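Local coordinates for acyl-CoA thioesterase YbgC (Helicobacter pylori, PDB 2PZH), which hydrolyses the thioester bond of long-chain fatty acyl-CoAs and of benzoyl-CoA and may take part in phospholipid metabolism, at residues G16-Y26 against F58-L68. Residues are numbered along the deposited sequence; the frame is centred on the assembly and turned at random. Where two conformers were deposited one is given.
Sequences GVVYHANYLKY and FFTPASLGQVL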
ATOM      1  N   GLY A  16       1.003  -3.261  15.645  1.00 17.43           N
ATOM      2  CA  GLY A  16       0.070  -4.383  15.667  1.00 16.84           C
ATOM      3  C   GLY A  16      -1.377  -4.037  15.325  1.00 16.22           C
ATOM      4  O   GLY A  16      -2.276  -4.851  15.523  1.00 17.16           O
ATOM      5  N   VAL A  17      -1.613  -2.829  14.843  1.00 13.13           N
ATOM      6  CA  VAL A  17      -2.972  -2.428  14.468  1.00 12.75           C
ATOM      7  C   VAL A  17      -2.988  -2.006  13.014  1.00 11.46           C
ATOM      8  O   VAL A  17      -1.952  -1.872  12.397  1.00 12.28           O
ATOM      9  CB  VAL A  17      -3.493  -1.273  15.331  1.00 12.61           C
ATOM     10  CG1 VAL A  17      -3.590  -1.729  16.819  1.00 14.19           C
ATOM     11  CG2 VAL A  17      -2.604  -0.024  15.169  1.00 12.68           C
ATOM     12  N   VAL A  18      -4.176  -1.779  12.478  1.00 10.15           N
ATOM     13  CA  VAL A  18      -4.305  -1.341  11.106  1.00  9.03           C
ATOM     14  C   VAL A  18      -3.680   0.053  10.953  1.00  8.63           C
ATOM     15  O   VAL A  18      -3.941   0.977  11.747  1.00 10.00           O
ATOM     16  CB  VAL A  18      -5.789  -1.333  10.681  1.00  8.52           C
ATOM     17  CG1 VAL A  18      -5.994  -0.560   9.366  1.00  8.75           C
ATOM     18  CG2 VAL A  18      -6.335  -2.768  10.599  1.00  8.41           C
ATOM     19  N   TYR A  19      -2.835   0.187   9.942  1.00  8.32           N
ATOM     20  CA  TYR A  19      -2.214   1.477   9.616  1.00  9.06           C
ATOM     21  C   TYR A  19      -3.314   2.476   9.244  1.00  8.94           C
ATOM     22  O   TYR A  19      -4.212   2.156   8.478  1.00  8.12           O
ATOM     23  CB  TYR A  19      -1.197   1.297   8.492  1.00  9.14           C
ATOM     24  CG  TYR A  19      -0.540   2.601   8.051  1.00  8.90           C
ATOM     25  CD1 TYR A  19       0.524   3.158   8.784  1.00 10.00           C
ATOM     26  CD2 TYR A  19      -0.958   3.256   6.909  1.00  9.18           C
ATOM     27  CE1 TYR A  19       1.123   4.343   8.366  1.00  8.97           C
ATOM     28  CE2 TYR A  19      -0.377   4.423   6.497  1.00  9.37           C
ATOM     29  CZ  TYR A  19       0.662   4.962   7.224  1.00  9.02           C
ATOM     30  OH  TYR A  19       1.222   6.131   6.778  1.00  9.36           O
ATOM     31  N   HIS A  20      -3.253   3.690   9.790  1.00  9.65           N
ATOM     32  CA  HIS A  20      -4.420   4.562   9.757  1.00  9.77           C
ATOM     33  C   HIS A  20      -5.037   4.811   8.361  1.00 10.16           C
ATOM     34  O   HIS A  20      -6.260   4.823   8.225  1.00 11.83           O
ATOM     35  CB  HIS A  20      -4.107   5.895  10.460  1.00 10.47           C
ATOM     36  CG  HIS A  20      -3.130   6.752   9.717  1.00 11.87           C
ATOM     37  ND1 HIS A  20      -3.500   7.901   9.053  1.00 13.78           N
ATOM     38  CD2 HIS A  20      -1.804   6.600   9.492  1.00 10.97           C
ATOM     39  CE1 HIS A  20      -2.438   8.437   8.476  1.00 11.58           C
ATOM     40  NE2 HIS A  20      -1.400   7.661   8.718  1.00 13.66           N
ATOM     41  N   ALA A  21      -4.213   5.049   7.337  1.00  8.83           N
ATOM     42  CA  ALA A  21      -4.727   5.306   5.985  1.00  9.01           C
ATOM     43  C   ALA A  21      -5.488   4.139   5.374  1.00  9.97           C
ATOM     44  O   ALA A  21      -6.270   4.351   4.450  1.00 11.05           O
ATOM     45  CB  ALA A  21      -3.571   5.728   5.003  1.00  8.54           C
ATOM     46  N   ASN A  22      -5.233   2.921   5.855  1.00  9.87           N
ATOM     47  CA  ASN A  22      -5.902   1.735   5.302  1.00 10.29           C
ATOM     48  C   ASN A  22      -7.410   1.753   5.519  1.00  9.08           C
ATOM     49  O   ASN A  22      -8.160   1.144   4.767  1.00 10.27           O
ATOM     50  CB  ASN A  22      -5.281   0.432   5.826  1.00 10.12           C
ATOM     51  CG  ASN A  22      -3.826   0.267   5.391  1.00 11.31           C
ATOM     52  OD1 ASN A  22      -3.040  -0.436   6.030  1.00 13.13           O
ATOM     53  ND2 ASN A  22      -3.466   0.931   4.310  1.00 10.64           N
ATOM     54  N   TYR A  23      -7.873   2.473   6.539  1.00  9.72           N
ATOM     55  CA  TYR A  23      -9.314   2.555   6.763  1.00  9.76           C
ATOM     56  C   TYR A  23      -9.999   3.261   5.597  1.00 10.00           C
ATOM     57  O   TYR A  23     -11.117   2.907   5.212  1.00 10.70           O
ATOM     58  CB  TYR A  23      -9.624   3.263   8.075  1.00  9.55           C
ATOM     59  CG  TYR A  23      -9.223   2.502   9.302  1.00  9.00           C
ATOM     60  CD1 TYR A  23      -9.742   1.230   9.558  1.00 10.36           C
ATOM     61  CD2 TYR A  23      -8.328   3.048  10.217  1.00 10.31           C
ATOM     62  CE1 TYR A  23      -9.396   0.542  10.695  1.00  9.74           C
ATOM     63  CE2 TYR A  23      -7.976   2.372  11.355  1.00  8.88           C
ATOM     64  CZ  TYR A  23      -8.516   1.111  11.592  1.00  9.71           C
ATOM     65  OH  TYR A  23      -8.181   0.426  12.723  1.00  9.72           O
ATOM     66  N   LEU A  24      -9.305   4.247   5.030  1.00  9.92           N
ATOM     67  CA  LEU A  24      -9.760   4.921   3.824  0.50 10.48           C
ATOM     68  C   LEU A  24      -9.875   3.958   2.638  1.00 10.22           C
ATOM     69  O   LEU A  24     -10.842   4.007   1.875  1.00 10.00           O
ATOM     70  CB  LEU A  24      -8.823   6.083   3.501  0.50 11.48           C
ATOM     71  CG  LEU A  24      -9.008   7.264   4.450  0.50 12.88           C
ATOM     72  CD1 LEU A  24      -8.080   8.408   4.090  0.50 13.46           C
ATOM     73  CD2 LEU A  24     -10.452   7.699   4.353  0.50 12.58           C
ATOM     74  N   LYS A  25      -8.883   3.084   2.472  1.00  9.44           N
ATOM     75  CA  LYS A  25      -8.988   2.038   1.444  1.00  9.67           C
ATOM     76  C   LYS A  25     -10.234   1.169   1.635  1.00  8.19           C
ATOM     77  O   LYS A  25     -10.971   0.915   0.684  1.00  7.31           O
ATOM     78  CB  LYS A  25      -7.733   1.173   1.424  1.00 10.11           C
ATOM     79  CG  LYS A  25      -6.497   1.967   1.028  1.00 12.00           C
ATOM     80  CD  LYS A  25      -5.274   1.079   0.967  1.00 14.64           C
ATOM     81  CE  LYS A  25      -4.098   1.847   0.355  1.00 16.50           C
ATOM     82  NZ  LYS A  25      -3.012   0.960  -0.124  1.00 18.57           N
ATOM     83  N   TYR A  26     -10.460   0.697   2.858  1.00  9.22           N
ATOM     84  CA  TYR A  26     -11.686  -0.069   3.129  1.00 10.40           C
ATOM     85  C   TYR A  26     -12.964   0.698   2.736  1.00 10.37           C
ATOM     86  O   TYR A  26     -13.895   0.120   2.113  1.00 11.23           O
ATOM     87  CB  TYR A  26     -11.773  -0.454   4.591  1.00 12.42           C
ATOM     88  CG  TYR A  26     -10.634  -1.294   5.119  1.00 12.98           C
ATOM     89  CD1 TYR A  26      -9.951  -2.203   4.312  1.00 14.44           C
ATOM     90  CD2 TYR A  26     -10.276  -1.204   6.440  1.00 13.96           C
ATOM     91  CE1 TYR A  26      -8.918  -3.000   4.835  1.00 15.44           C
ATOM     92  CE2 TYR A  26      -9.256  -1.984   6.974  1.00 14.47           C
ATOM     93  CZ  TYR A  26      -8.583  -2.876   6.179  1.00 15.02           C
ATOM     94  OH  TYR A  26      -7.580  -3.627   6.741  1.00 15.66           O
ATOM     95  N   PHE A  58     -11.121   8.207  14.667  1.00 14.91           N
ATOM     96  CA  PHE A  58     -10.581   6.885  14.958  1.00 14.96           C
ATOM     97  C   PHE A  58     -11.041   6.444  16.334  1.00 15.92           C
ATOM     98  O   PHE A  58     -11.023   7.228  17.276  1.00 15.60           O
ATOM     99  CB  PHE A  58      -9.060   6.931  14.882  1.00 14.60           C
ATOM    100  CG  PHE A  58      -8.565   7.263  13.510  1.00 14.70           C
ATOM    101  CD1 PHE A  58      -8.509   8.583  13.088  1.00 14.09           C
ATOM    102  CD2 PHE A  58      -8.221   6.254  12.607  1.00 15.35           C
ATOM    103  CE1 PHE A  58      -8.075   8.906  11.799  1.00 14.33           C
ATOM    104  CE2 PHE A  58      -7.784   6.576  11.324  1.00 15.25           C
ATOM    105  CZ  PHE A  58      -7.726   7.905  10.920  1.00 14.92           C
ATOM    106  N   PHE A  59     -11.502   5.201  16.424  1.00 14.80           N
ATOM    107  CA  PHE A  59     -11.998   4.660  17.682  1.00 15.20           C
ATOM    108  C   PHE A  59     -11.138   3.457  18.066  1.00 14.68           C
ATOM    109  O   PHE A  59      -9.907   3.542  17.998  1.00 15.80           O
ATOM    110  CB  PHE A  59     -13.485   4.337  17.546  1.00 14.46           C
ATOM    111  CG  PHE A  59     -14.313   5.540  17.214  1.00 15.39           C
ATOM    112  CD1 PHE A  59     -14.731   6.392  18.229  1.00 16.62           C
ATOM    113  CD2 PHE A  59     -14.652   5.837  15.901  1.00 14.57           C
ATOM    114  CE1 PHE A  59     -15.490   7.523  17.938  1.00 15.96           C
ATOM    115  CE2 PHE A  59     -15.429   6.967  15.597  1.00 15.64           C
ATOM    116  CZ  PHE A  59     -15.830   7.814  16.620  1.00 14.65           C
ATOM    117  N   THR A  60     -11.741   2.332  18.431  1.00 14.00           N
ATOM    118  CA  THR A  60     -10.921   1.183  18.789  1.00 13.85           C
ATOM    119  C   THR A  60     -10.164   0.626  17.579  1.00 13.62           C
ATOM    120  O   THR A  60     -10.773   0.228  16.601  1.00 15.38           O
ATOM    121  CB  THR A  60     -11.749   0.054  19.444  1.00 13.66           C
ATOM    122  OG1 THR A  60     -12.335   0.543  20.654  1.00 13.34           O
ATOM    123  CG2 THR A  60     -10.845  -1.157  19.774  1.00 13.35           C
ATOM    124  N   PRO A  61      -8.832   0.590  17.654  1.00 14.17           N
ATOM    125  CA  PRO A  61      -8.053   0.079  16.520  1.00 12.73           C
ATOM    126  C   PRO A  61      -8.318  -1.381  16.208  1.00 13.40           C
ATOM    127  O   PRO A  61      -8.479  -2.196  17.121  1.00 14.42           O
ATOM    128  CB  PRO A  61      -6.594   0.230  16.983  1.00 13.90           C
ATOM    129  CG  PRO A  61      -6.648   0.412  18.462  1.00 15.52           C
ATOM    130  CD  PRO A  61      -7.977   1.035  18.770  1.00 14.22           C
ATOM    131  N   ALA A  62      -8.334  -1.702  14.919  1.00 12.82           N
ATOM    132  CA  ALA A  62      -8.507  -3.068  14.463  1.00 12.12           C
ATOM    133  C   ALA A  62      -7.159  -3.770  14.341  1.00 12.70           C
ATOM    134  O   ALA A  62      -6.117  -3.133  14.258  1.00 12.95           O
ATOM    135  CB  ALA A  62      -9.248  -3.095  13.132  1.00 11.26           C
ATOM    136  N   SER A  63      -7.189  -5.091  14.304  1.00 12.29           N
ATOM    137  CA  SER A  63      -5.963  -5.849  14.306  1.00 12.90           C
ATOM    138  C   SER A  63      -6.052  -7.108  13.458  1.00 12.67           C
ATOM    139  O   SER A  63      -7.127  -7.460  12.959  1.00 11.82           O
ATOM    140  CB  SER A  63      -5.554  -6.179  15.743  1.00 14.80           C
ATOM    141  OG  SER A  63      -6.504  -7.005  16.379  1.00 17.17           O
ATOM    142  N   LEU A  64      -4.908  -7.770  13.300  1.00 12.41           N
ATOM    143  CA  LEU A  64      -4.766  -8.933  12.418  1.00 12.50           C
ATOM    144  C   LEU A  64      -5.862  -9.976  12.590  1.00 11.87           C
ATOM    145  O   LEU A  64      -6.142 -10.407  13.704  1.00 12.29           O
ATOM    146  CB  LEU A  64      -3.428  -9.616  12.679  1.00 13.01           C
ATOM    147  CG  LEU A  64      -3.070 -10.772  11.755  1.00 13.43           C
ATOM    148  CD1 LEU A  64      -2.760 -10.194  10.383  1.00 13.26           C
ATOM    149  CD2 LEU A  64      -1.887 -11.598  12.308  1.00 14.27           C
ATOM    150  N   GLY A  65      -6.475 -10.390  11.480  1.00 12.15           N
ATOM    151  CA  GLY A  65      -7.419 -11.507  11.492  1.00 12.13           C
ATOM    152  C   GLY A  65      -8.859 -11.121  11.757  1.00 11.55           C
ATOM    153  O   GLY A  65      -9.765 -11.918  11.583  1.00 11.39           O
ATOM    154  N   GLN A  66      -9.074  -9.900  12.206  1.00 10.93           N
ATOM    155  CA  GLN A  66     -10.435  -9.428  12.433  1.00 11.24           C
ATOM    156  C   GLN A  66     -11.186  -9.245  11.115  1.00 11.45           C
ATOM    157  O   GLN A  66     -10.583  -9.060  10.061  1.00 10.69           O
ATOM    158  CB  GLN A  66     -10.389  -8.123  13.229  1.00 11.39           C
ATOM    159  CG  GLN A  66      -9.888  -8.340  14.656  1.00 13.36           C
ATOM    160  CD  GLN A  66      -9.905  -7.082  15.492  1.00 14.45           C
ATOM    161  OE1 GLN A  66      -9.839  -5.963  14.970  1.00 15.91           O
ATOM    162  NE2 GLN A  66     -10.010  -7.257  16.794  1.00 15.68           N
ATOM    163  N   VAL A  67     -12.511  -9.334  11.179  1.00 10.82           N
ATOM    164  CA  VAL A  67     -13.360  -9.013  10.034  1.00 10.94           C
ATOM    165  C   VAL A  67     -14.087  -7.722  10.346  1.00 11.23           C
ATOM    166  O   VAL A  67     -14.698  -7.571  11.415  1.00 12.54           O
ATOM    167  CB  VAL A  67     -14.338 -10.163   9.704  1.00 10.70           C
ATOM    168  CG1 VAL A  67     -15.256  -9.796   8.510  1.00 11.87           C
ATOM    169  CG2 VAL A  67     -13.509 -11.458   9.391  1.00 11.92           C
ATOM    170  N   LEU A  68     -13.976  -6.773   9.432  1.00 10.75           N
ATOM    171  CA  LEU A  68     -14.523  -5.446   9.635  1.00 10.67           C
ATOM    172  C   LEU A  68     -15.708  -5.286   8.713  1.00 11.08           C
ATOM    173  O   LEU A  68     -15.707  -5.771   7.598  1.00 11.56           O
ATOM    174  CB  LEU A  68     -13.477  -4.369   9.305  1.00 11.31           C
ATOM    175  CG  LEU A  68     -12.118  -4.493  10.012  1.00 10.66           C
ATOM    176  CD1 LEU A  68     -11.214  -3.305   9.716  1.00 12.97           C
ATOM    177  CD2 LEU A  68     -12.320  -4.671  11.529  1.00 10.93           C
TER
HETATM  178  O   HOH W   1      -2.306  -7.122  14.391  1.00 23.64           O
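Tyr23 meets Ala62 in this hot-dog fold where the start of the central helix 22-36 faces the loop joining strands 47-58 and 67-77. Tyr23 OH accepts a hydrogen bond from Ala62 N at 3.1 Å, nearly straight at 173°, with that N close to the ring plane. Tyr23 CG lies anti to the carbonyl carbon (chi1 -68°), a torsion that sends the ring toward the loop. One face of that ring is covered by Val18 CG1, while Tyr23 CD2 sits 3.7 Å from Phe58 CE2, at the edge of the phenylalanine ring. Both rings also meet Phe105 on strand 102-114, which places this side of the contact against the sheet. Leu68 CD1 also approaches Tyr26 CE2 at 3.6 Å. Ala62 is gripped at both polar backbone atoms, since its O accepts a hydrogen bond from Val18 N at 3.0 Å, more bent at 149°. Farther along, the packing gives way to the partly exposed residues Gly16 and Ser63. There Val17, whose side chain adjoins the predicted active-site Asp13, touches Pro61 CB through CG1 at 3.6 Å. Beyond it a water links the two segments, accepting from Leu64 N at 2.9 Å and lying a doubtfully short 2.5 Å from Gly16 O.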